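Local coordinates for Glyoxalase/bleomycin resistance protein/dioxygenase (Albidiferax ferrireducens T118, PDB 4QB5) that belongs to the glyoxalase/bleomycin resistance/dioxygenase superfamily and is possibly a dioxygenase, at residues 39-44 / 69-74. Numbering follows the deposited sequence.
Sequences KFYDAL and FGITTP
The ring of Y41, on helix 34-46, has one face overlapped by the edge of F69 from strand 67-72, an edge-to-face pair with centroids 4.8 Å apart and planes inclined at 53°. This is helix-on-sheet packing within one βαβββ module of the vicinal oxygen chelate (VOC) fold: the strand order 1-4-3-2, with the helix after the first strand, fits the module of this family. The closest approach is made by CE2 and CZ of F69. Its CE2 lies 3.5 Å from Y41 CD1, displaced from the ring centre toward the rim, while CZ sits 3.7 Å from Y41 CZ near the phenolic end. F69 CG, anti to the backbone N (chi1 172°), carries the phenyl ring out from the strand and brings CE2 over that face. The opposite face of Y41 is covered by its neighbour F40, whose CD2 stands 3.7 Å above the plane over the centre, so the phenol ring is clasped between two phenylalanines. No hydrogen bond crosses between 39-44 and 69-74; the polar end of Y41 is satisfied instead by D134 through OH. Beyond the pair, F69 makes a second edge-to-face contact with F90 and packs on M23 of the second subunit. Two residues along the strand from F69, the I71 methyl CG2 meets the CD2-CE2 bond of the Y41 ring obliquely, 3.6 Å from CE2 and 3.7 Å from CD2.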
loop_
_atom_site.group_PDB
_atom_site.type_symbol
_atom_site.label_atom_id
_atom_site.label_comp_id
_atom_site.label_asym_id
_atom_site.label_seq_id
_atom_site.Cartn_x
_atom_site.Cartn_y
_atom_site.Cartn_z
ATOM N N LYS C 39 7.898 16.627 -4.874
ATOM C CA LYS C 39 7.308 17.911 -4.580
ATOM C C LYS C 39 5.822 17.738 -4.230
ATOM O O LYS C 39 5.324 18.348 -3.276
ATOM C CB LYS C 39 7.528 18.842 -5.744
ATOM C CG LYS C 39 6.882 20.198 -5.534
ATOM C CD LYS C 39 7.264 21.156 -6.676
ATOM C CE LYS C 39 6.056 21.981 -7.076
ATOM N NZ LYS C 39 4.929 21.065 -7.442
ATOM N N PHE C 40 5.118 16.902 -4.977
ATOM C CA PHE C 40 3.737 16.513 -4.583
ATOM C C PHE C 40 3.634 15.920 -3.165
ATOM O O PHE C 40 2.854 16.438 -2.337
ATOM C CB PHE C 40 3.173 15.567 -5.653
ATOM C CG PHE C 40 1.828 15.039 -5.349
ATOM C CD1 PHE C 40 0.706 15.754 -5.680
ATOM C CD2 PHE C 40 1.668 13.828 -4.752
ATOM C CE1 PHE C 40 -0.558 15.243 -5.425
ATOM C CE2 PHE C 40 0.413 13.309 -4.493
ATOM C CZ PHE C 40 -0.713 14.019 -4.819
ATOM N N TYR C 41 4.427 14.882 -2.871
ATOM C CA TYR C 41 4.315 14.168 -1.566
ATOM C C TYR C 41 4.815 15.011 -0.379
ATOM O O TYR C 41 4.248 14.924 0.698
ATOM C CB TYR C 41 4.911 12.734 -1.588
ATOM C CG TYR C 41 4.010 11.780 -2.303
ATOM C CD1 TYR C 41 2.868 11.294 -1.669
ATOM C CD2 TYR C 41 4.269 11.332 -3.625
ATOM C CE1 TYR C 41 2.002 10.457 -2.309
ATOM C CE2 TYR C 41 3.413 10.424 -4.254
ATOM C CZ TYR C 41 2.287 10.011 -3.613
ATOM O OH TYR C 41 1.387 9.144 -4.231
ATOM N N ASP C 42 5.861 15.804 -0.587
ATOM C CA ASP C 42 6.302 16.796 0.404
ATOM C C ASP C 42 5.132 17.676 0.830
ATOM O O ASP C 42 4.822 17.811 2.054
ATOM C CB ASP C 42 7.472 17.676 -0.149
ATOM C CG ASP C 42 8.812 16.957 -0.136
ATOM O OD1 ASP C 42 8.921 15.730 0.231
ATOM O OD2 ASP C 42 9.830 17.617 -0.521
ATOM N N ALA C 43 4.442 18.205 -0.162
ATOM C CA ALA C 43 3.315 19.092 0.071
ATOM C C ALA C 43 2.151 18.343 0.714
ATOM O O ALA C 43 1.520 18.815 1.707
ATOM C CB ALA C 43 2.825 19.782 -1.244
ATOM N N LEU C 44 1.885 17.166 0.172
ATOM C CA LEU C 44 0.738 16.384 0.584
ATOM C C LEU C 44 0.900 15.832 1.995
ATOM O O LEU C 44 0.061 16.037 2.861
ATOM C CB LEU C 44 0.578 15.204 -0.359
ATOM C CG LEU C 44 -0.638 14.351 -0.117
ATOM C CD1 LEU C 44 -1.847 15.028 -0.730
ATOM C CD2 LEU C 44 -0.438 12.939 -0.659
ATOM N N PHE C 69 6.602 5.357 3.926
ATOM C CA PHE C 69 6.104 5.429 2.560
ATOM C C PHE C 69 7.232 5.772 1.656
ATOM O O PHE C 69 8.068 6.626 2.010
ATOM C CB PHE C 69 5.029 6.520 2.431
ATOM C CG PHE C 69 4.617 6.786 1.027
ATOM C CD1 PHE C 69 3.873 5.858 0.292
ATOM C CD2 PHE C 69 4.879 8.026 0.444
ATOM C CE1 PHE C 69 3.504 6.100 -1.015
ATOM C CE2 PHE C 69 4.507 8.273 -0.880
ATOM C CZ PHE C 69 3.765 7.335 -1.581
ATOM N N GLY C 70 7.246 5.178 0.462
ATOM C CA GLY C 70 8.282 5.527 -0.513
ATOM C C GLY C 70 7.798 5.674 -1.933
ATOM O O GLY C 70 6.820 5.038 -2.360
ATOM N N ILE C 71 8.450 6.555 -2.673
ATOM C CA ILE C 71 8.218 6.690 -4.107
ATOM C C ILE C 71 9.482 6.202 -4.790
ATOM O O ILE C 71 10.627 6.427 -4.282
ATOM C CB ILE C 71 7.860 8.115 -4.547
ATOM C CG1 ILE C 71 8.916 9.140 -4.064
ATOM C CG2 ILE C 71 6.468 8.442 -4.036
ATOM C CD1 ILE C 71 8.662 10.525 -4.573
ATOM N N THR C 72 9.302 5.468 -5.886
ATOM C CA THR C 72 10.459 4.811 -6.510
ATOM C C THR C 72 10.350 4.792 -8.015
ATOM O O THR C 72 9.263 4.694 -8.595
ATOM C CB THR C 72 10.687 3.347 -5.969
ATOM O OG1 THR C 72 11.968 2.855 -6.409
ATOM C CG2 THR C 72 9.603 2.355 -6.476
ATOM N N THR C 73 11.509 4.891 -8.653
ATOM C CA THR C 73 11.696 4.475 -10.033
ATOM C C THR C 73 11.630 2.931 -10.021
ATOM O O THR C 73 12.286 2.304 -9.193
ATOM C CB THR C 73 13.113 4.908 -10.539
ATOM O OG1 THR C 73 13.109 6.327 -10.611
ATOM C CG2 THR C 73 13.357 4.378 -11.978
ATOM N N PRO C 74 10.803 2.320 -10.883
ATOM C CA PRO C 74 10.693 0.835 -10.763
ATOM C C PRO C 74 12.025 0.149 -10.979
ATOM O O PRO C 74 12.749 0.479 -11.924
ATOM C CB PRO C 74 9.720 0.472 -11.877
ATOM C CG PRO C 74 8.820 1.713 -11.978
ATOM C CD PRO C 74 9.781 2.887 -11.757
#